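Local coordinates for uncharacterized protein (Capnocytophaga ochracea, PDB 4W9R), which is of unknown function but probably is, or is related to, an esterase, with an alpha/beta-hydrolase domain followed by a helical part, at residues Phe95-Ser100 with Leu128-Tyr132; Tyr336-Tyr340 with Leu352-Arg356. One frame throughout, in Å; residues are numbered along the deposited sequence.

Contact 1: Phe95-Ser100 with Leu128-Tyr132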
loop_
_atom_site.group_PDB
_atom_site.type_symbol
_atom_site.label_atom_id
_atom_site.label_comp_id
_atom_site.label_asym_id
_atom_site.label_seq_id
_atom_site.Cartn_x
_atom_site.Cartn_y
_atom_site.Cartn_z
ATOM N N PHE B 95 -19.326 15.669 -14.577
ATOM C CA PHE B 95 -18.541 14.520 -14.139
ATOM C C PHE B 95 -19.078 13.981 -12.820
ATOM O O PHE B 95 -19.187 12.769 -12.630
ATOM C CB PHE B 95 -17.064 14.893 -13.995
ATOM C CG PHE B 95 -16.191 13.745 -13.575
ATOM C CD1 PHE B 95 -15.707 12.847 -14.511
ATOM C CD2 PHE B 95 -15.855 13.563 -12.242
ATOM C CE1 PHE B 95 -14.904 11.790 -14.127
ATOM C CE2 PHE B 95 -15.053 12.507 -11.853
ATOM C CZ PHE B 95 -14.577 11.619 -12.797
ATOM N N PHE B 96 -19.408 14.897 -11.913
ATOM C CA PHE B 96 -19.954 14.548 -10.608
ATOM C C PHE B 96 -21.188 13.658 -10.736
ATOM O O PHE B 96 -21.290 12.630 -10.066
ATOM C CB PHE B 96 -20.296 15.819 -9.827
ATOM C CG PHE B 96 -20.790 15.567 -8.433
ATOM C CD1 PHE B 96 -19.909 15.218 -7.425
ATOM C CD2 PHE B 96 -22.134 15.698 -8.128
ATOM C CE1 PHE B 96 -20.361 14.993 -6.139
ATOM C CE2 PHE B 96 -22.591 15.475 -6.844
ATOM C CZ PHE B 96 -21.704 15.121 -5.849
ATOM N N GLU B 97 -22.113 14.055 -11.606
ATOM C CA GLU B 97 -23.350 13.307 -11.808
ATOM C C GLU B 97 -23.146 12.079 -12.694
ATOM O O GLU B 97 -23.896 11.108 -12.599
ATOM C CB GLU B 97 -24.430 14.210 -12.405
ATOM C CG GLU B 97 -24.834 15.371 -11.506
ATOM C CD GLU B 97 -26.008 16.160 -12.056
ATOM O OE1 GLU B 97 -26.783 15.596 -12.857
ATOM O OE2 GLU B 97 -26.155 17.344 -11.688
ATOM N N PHE B 98 -22.131 12.127 -13.554
ATOM C CA PHE B 98 -21.785 10.981 -14.391
ATOM C C PHE B 98 -21.492 9.750 -13.539
ATOM O O PHE B 98 -21.910 8.642 -13.869
ATOM C CB PHE B 98 -20.582 11.307 -15.281
ATOM C CG PHE B 98 -19.722 10.114 -15.602
ATOM C CD1 PHE B 98 -20.151 9.151 -16.501
ATOM C CD2 PHE B 98 -18.477 9.963 -15.009
ATOM C CE1 PHE B 98 -19.362 8.054 -16.795
ATOM C CE2 PHE B 98 -17.681 8.869 -15.301
ATOM C CZ PHE B 98 -18.124 7.914 -16.196
ATOM N N VAL B 99 -20.774 9.955 -12.439
ATOM C CA VAL B 99 -20.464 8.868 -11.519
ATOM C C VAL B 99 -21.731 8.359 -10.835
ATOM O O VAL B 99 -22.000 7.158 -10.820
ATOM C CB VAL B 99 -19.451 9.311 -10.445
ATOM C CG1 VAL B 99 -19.157 8.167 -9.486
ATOM C CG2 VAL B 99 -18.169 9.811 -11.095
ATOM N N SER B 100 -22.506 9.284 -10.276
ATOM C CA SER B 100 -23.724 8.945 -9.545
ATOM C C SER B 100 -24.830 8.360 -10.416
ATOM O O SER B 100 -25.342 7.278 -10.138
ATOM C CB SER B 100 -24.272 10.184 -8.831
ATOM O OG SER B 100 -23.445 10.566 -7.752
ATOM N N LEU B 128 -13.560 16.748 -4.629
ATOM C CA LEU B 128 -14.827 16.612 -5.340
ATOM C C LEU B 128 -15.684 15.506 -4.733
ATOM O O LEU B 128 -16.909 15.617 -4.672
ATOM C CB LEU B 128 -14.577 16.326 -6.822
ATOM C CG LEU B 128 -15.802 15.987 -7.677
ATOM C CD1 LEU B 128 -16.731 17.182 -7.774
ATOM C CD2 LEU B 128 -15.384 15.515 -9.060
ATOM N N ALA B 129 -15.028 14.445 -4.271
ATOM C CA ALA B 129 -15.718 13.287 -3.720
ATOM C C ALA B 129 -16.479 13.626 -2.439
ATOM O O ALA B 129 -17.434 12.938 -2.080
ATOM C CB ALA B 129 -14.729 12.161 -3.462
ATOM N N ASN B 130 -16.051 14.681 -1.752
ATOM C CA ASN B 130 -16.714 15.111 -0.525
ATOM C C ASN B 130 -18.170 15.490 -0.755
ATOM O O ASN B 130 -19.017 15.306 0.119
ATOM C CB ASN B 130 -15.979 16.300 0.097
ATOM C CG ASN B 130 -14.605 15.935 0.616
ATOM O OD1 ASN B 130 -14.367 14.802 1.033
ATOM N ND2 ASN B 130 -13.691 16.899 0.599
ATOM N N TYR B 131 -18.458 16.009 -1.944
ATOM C CA TYR B 131 -19.767 16.579 -2.238
ATOM C C TYR B 131 -20.867 15.533 -2.392
ATOM O O TYR B 131 -22.042 15.878 -2.514
ATOM C CB TYR B 131 -19.680 17.450 -3.491
ATOM C CG TYR B 131 -19.029 18.786 -3.217
ATOM C CD1 TYR B 131 -17.647 18.910 -3.170
ATOM C CD2 TYR B 131 -19.798 19.918 -2.982
ATOM C CE1 TYR B 131 -17.049 20.129 -2.909
ATOM C CE2 TYR B 131 -19.209 21.140 -2.722
ATOM C CZ TYR B 131 -17.834 21.240 -2.686
ATOM O OH TYR B 131 -17.248 22.456 -2.425
ATOM N N TYR B 132 -20.493 14.258 -2.380
ATOM C CA TYR B 132 -21.484 13.190 -2.396
ATOM C C TYR B 132 -22.213 13.100 -1.052
ATOM O O TYR B 132 -23.269 12.476 -0.951
ATOM C CB TYR B 132 -20.830 11.854 -2.750
ATOM C CG TYR B 132 -20.385 11.786 -4.192
ATOM C CD1 TYR B 132 -21.316 11.712 -5.217
ATOM C CD2 TYR B 132 -19.039 11.806 -4.530
ATOM C CE1 TYR B 132 -20.921 11.657 -6.539
ATOM C CE2 TYR B 132 -18.634 11.750 -5.853
ATOM C CZ TYR B 132 -19.583 11.675 -6.852
ATOM O OH TYR B 132 -19.198 11.622 -8.172
#
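Helix 91-110 comes nearest to the stretch running from the end of helix 123-128 into the 3-10 turn of Tyr-131 and Tyr-132 at Phe-96 and Leu-128, whose CA atoms are 7.6 Å apart. The space between the two backbones is filled mainly by two aromatic rings. Phe-96, with CG anti to the backbone N (chi1 -177°), reaches out from the helix and meets Tyr-132 in an offset stack, the centroids 4.2 Å apart and the planes inclined by 18°. The two side chains run past each other in opposite directions: CE1 of Phe-96 lies over the centre of the tyrosine ring, whereas CE1 of Tyr-132 lies nearer the rim of the phenylalanine. This overlap carries the phenol back to the helix, where Tyr-132 OH donates to Phe-96 O at 3.0 Å, in the carbonyl plane and on a lone pair. Replacing Tyr-132 by an alanine is likely to leave Phe-96 O without its phenolic donor and one face of the Phe-96 ring without its cover. The sheet, with strand order 1-2-4-3-5-6-7-8, is that of the alpha/beta-hydrolase fold; just upstream of this contact, the turn between strand 116-122 and helix 123-128 takes the place of the nucleophile elbow of relatives, though no working nucleophile is established. Leu-128 forks between neighbours on the helix, its CD1 3.8 Å from Phe-96 CD1 and its CD2 3.8 Å from Phe-95 CD2, at the edge of the latter ring. Tyr-131 offers Phe-96 CE1 its CB at 3.7 Å, but its ring leads away from helix 91-110 to pack edge-to-face with Phe-127 and Phe-159, and its hydroxyl bonds to Gly-86 O. Val-99 crosses the phenol end of Tyr-132 at about a right angle.

Contact 2: Tyr336-Tyr340 with Leu352-Arg356; sequences YQKAY and LINER. With ACT (acetate ion), chain I.
Ile-353 and Tyr-336 join two successive helices, 329-339 and 350-362, in the all-helical C-terminal part of the chain, whose sequence and helix packing are consistent with a tetratricopeptide-like array. The CA atoms of Tyr-336 and Ile-353 are 6.3 Å apart. Ile-353 fills the space between the backbones with both of its branches. Ile-353 CG2, anti to the backbone N, is 4.1 Å from Tyr-336 CD1 and 4.0 Å from Tyr-340 CB, while Ile-353 CD1, at the end of the other branch, lies 3.9 Å from Ala-339 CB. One aliphatic side chain thereby meets Tyr-336, Ala-339 and Tyr-340. The next residue, Asn-354, lies further out, its OD1 beside Tyr-340 CE1 and its amide steeply inclined to the tyrosine ring; this is a packing contact at the more exposed border.

One turn on from Ile-353, Arg-356 addresses Tyr-336 twice. Arg-356 CB stands over a face of the Tyr-336 ring, 3.7 Å from the centroid and close to the ring normal, in a CH-pi contact. A bend at chi2 (-68°) then takes the chain on past the phenol, and Arg-356 NH2 donates to Tyr-336 OH at 3.0 Å with an N-H...O angle of 146°. The hydroxyl lies in the guanidinium plane, which is itself turned 87° from the ring, so the arginine covers a face with its methylene and meets the oxygen with its edge. From helix 314-325, Glu-321 forms a salt bridge with Arg-356 NH2 and probably helps to place the guanidinium, while Glu-324 OE1 hydrogen-bonds with Tyr-336 OH. Arg-356 NH1 donates to O of an acetate ion, probably from the crystallisation liquor, at 2.8 Å.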
loop_
_atom_site.group_PDB
_atom_site.type_symbol
_atom_site.label_atom_id
_atom_site.label_comp_id
_atom_site.label_asym_id
_atom_site.label_seq_id
_atom_site.Cartn_x
_atom_site.Cartn_y
_atom_site.Cartn_z
ATOM N N TYR B 336 -27.613 -37.235 19.662
ATOM C CA TYR B 336 -26.259 -37.720 19.420
ATOM C C TYR B 336 -26.246 -38.732 18.279
ATOM O O TYR B 336 -25.377 -38.691 17.408
ATOM C CB TYR B 336 -25.668 -38.352 20.680
ATOM C CG TYR B 336 -24.963 -37.380 21.600
ATOM C CD1 TYR B 336 -23.884 -36.630 21.153
ATOM C CD2 TYR B 336 -25.359 -37.234 22.923
ATOM C CE1 TYR B 336 -23.230 -35.748 21.992
ATOM C CE2 TYR B 336 -24.711 -36.355 23.771
ATOM C CZ TYR B 336 -23.647 -35.614 23.299
ATOM O OH TYR B 336 -22.998 -34.737 24.137
ATOM N N GLN B 337 -27.220 -39.637 18.288
ATOM C CA GLN B 337 -27.345 -40.649 17.246
ATOM C C GLN B 337 -27.633 -40.009 15.893
ATOM O O GLN B 337 -27.287 -40.557 14.846
ATOM C CB GLN B 337 -28.445 -41.651 17.602
ATOM C CG GLN B 337 -28.128 -42.522 18.809
ATOM C CD GLN B 337 -29.334 -43.303 19.298
ATOM O OE1 GLN B 337 -30.466 -43.035 18.896
ATOM N NE2 GLN B 337 -29.096 -44.273 20.173
ATOM N N LYS B 338 -28.266 -38.843 15.925
ATOM C CA LYS B 338 -28.579 -38.107 14.709
ATOM C C LYS B 338 -27.325 -37.421 14.172
ATOM O O LYS B 338 -27.146 -37.286 12.963
ATOM C CB LYS B 338 -29.681 -37.080 14.978
ATOM C CG LYS B 338 -30.607 -36.829 13.802
ATOM C CD LYS B 338 -31.820 -36.016 14.227
ATOM C CE LYS B 338 -32.833 -35.901 13.099
ATOM N NZ LYS B 338 -34.051 -35.153 13.522
ATOM N N ALA B 339 -26.457 -36.997 15.086
ATOM C CA ALA B 339 -25.217 -36.325 14.716
ATOM C C ALA B 339 -24.212 -37.308 14.132
ATOM O O ALA B 339 -23.395 -36.948 13.286
ATOM C CB ALA B 339 -24.621 -35.615 15.919
ATOM N N TYR B 340 -24.285 -38.554 14.587
ATOM C CA TYR B 340 -23.356 -39.594 14.159
ATOM C C TYR B 340 -23.495 -39.908 12.670
ATOM O O TYR B 340 -22.567 -40.420 12.045
ATOM C CB TYR B 340 -23.571 -40.863 14.987
ATOM C CG TYR B 340 -22.549 -41.948 14.738
ATOM C CD1 TYR B 340 -21.310 -41.915 15.363
ATOM C CD2 TYR B 340 -22.826 -43.011 13.887
ATOM C CE1 TYR B 340 -20.372 -42.906 15.142
ATOM C CE2 TYR B 340 -21.895 -44.006 13.661
ATOM C CZ TYR B 340 -20.669 -43.950 14.291
ATOM O OH TYR B 340 -19.736 -44.937 14.071
ATOM N N LEU B 352 -15.939 -39.620 19.209
ATOM C CA LEU B 352 -16.334 -38.782 20.337
ATOM C C LEU B 352 -17.829 -38.893 20.609
ATOM O O LEU B 352 -18.252 -38.999 21.761
ATOM C CB LEU B 352 -15.954 -37.323 20.085
ATOM C CG LEU B 352 -16.419 -36.310 21.134
ATOM C CD1 LEU B 352 -15.907 -36.682 22.517
ATOM C CD2 LEU B 352 -15.972 -34.908 20.755
ATOM N N ILE B 353 -18.623 -38.868 19.543
ATOM C CA ILE B 353 -20.069 -39.005 19.657
ATOM C C ILE B 353 -20.434 -40.351 20.275
ATOM O O ILE B 353 -21.339 -40.441 21.105
ATOM C CB ILE B 353 -20.756 -38.858 18.284
ATOM C CG1 ILE B 353 -20.542 -37.446 17.733
ATOM C CG2 ILE B 353 -22.242 -39.157 18.388
ATOM C CD1 ILE B 353 -21.089 -37.243 16.341
ATOM N N ASN B 354 -19.708 -41.393 19.880
ATOM C CA ASN B 354 -19.950 -42.733 20.396
ATOM C C ASN B 354 -19.707 -42.832 21.898
ATOM O O ASN B 354 -20.444 -43.519 22.606
ATOM C CB ASN B 354 -19.075 -43.751 19.664
ATOM C CG ASN B 354 -19.890 -44.798 18.937
ATOM O OD1 ASN B 354 -20.215 -44.640 17.761
ATOM N ND2 ASN B 354 -20.231 -45.875 19.637
ATOM N N GLU B 355 -18.672 -42.148 22.377
ATOM C CA GLU B 355 -18.364 -42.127 23.803
ATOM C C GLU B 355 -19.512 -41.492 24.582
ATOM O O GLU B 355 -19.858 -41.940 25.676
ATOM C CB GLU B 355 -17.061 -41.369 24.067
ATOM C CG GLU B 355 -16.589 -41.423 25.515
ATOM C CD GLU B 355 -15.401 -40.517 25.782
ATOM O OE1 GLU B 355 -14.310 -41.038 26.102
ATOM O OE2 GLU B 355 -15.557 -39.282 25.677
ATOM N N ARG B 356 -20.101 -40.450 24.004
ATOM C CA ARG B 356 -21.239 -39.772 24.610
ATOM C C ARG B 356 -22.464 -40.680 24.617
ATOM O O ARG B 356 -23.210 -40.725 25.593
ATOM C CB ARG B 356 -21.549 -38.472 23.865
ATOM C CG ARG B 356 -20.378 -37.503 23.786
ATOM C CD ARG B 356 -20.021 -36.944 25.152
ATOM N NE ARG B 356 -18.845 -36.078 25.104
ATOM C CZ ARG B 356 -18.884 -34.778 24.826
ATOM N NH1 ARG B 356 -17.765 -34.069 24.806
ATOM N NH2 ARG B 356 -20.041 -34.187 24.565
HETATM C C ACT I . -15.910 -30.886 24.625
HETATM O O ACT I . -16.947 -31.442 24.203
HETATM O OXT ACT I . -16.063 -29.750 25.123
HETATM C CH3 ACT I . -14.563 -31.541 24.540
#

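In the fold
The two contacts follow in series along the chain, contact 1 closing well before contact 2 opens. Their centres are 59 Å apart and their nearest atoms about 49 Å, with no touch between them. They lie on opposite sides of the chain's centre: the centre of contact 1 is about 21 Å from it, in the sheet-containing esterase-like part, and that of contact 2 about 39 Å from it, near the end of the helical part. Contact 1 is a buried aromatic pairing, contact 2 a partly buried pairing of helices. The bound acetate belongs to contact 2 alone, far from the strand-to-helix turn beside contact 1 where relatives carry the nucleophile elbow.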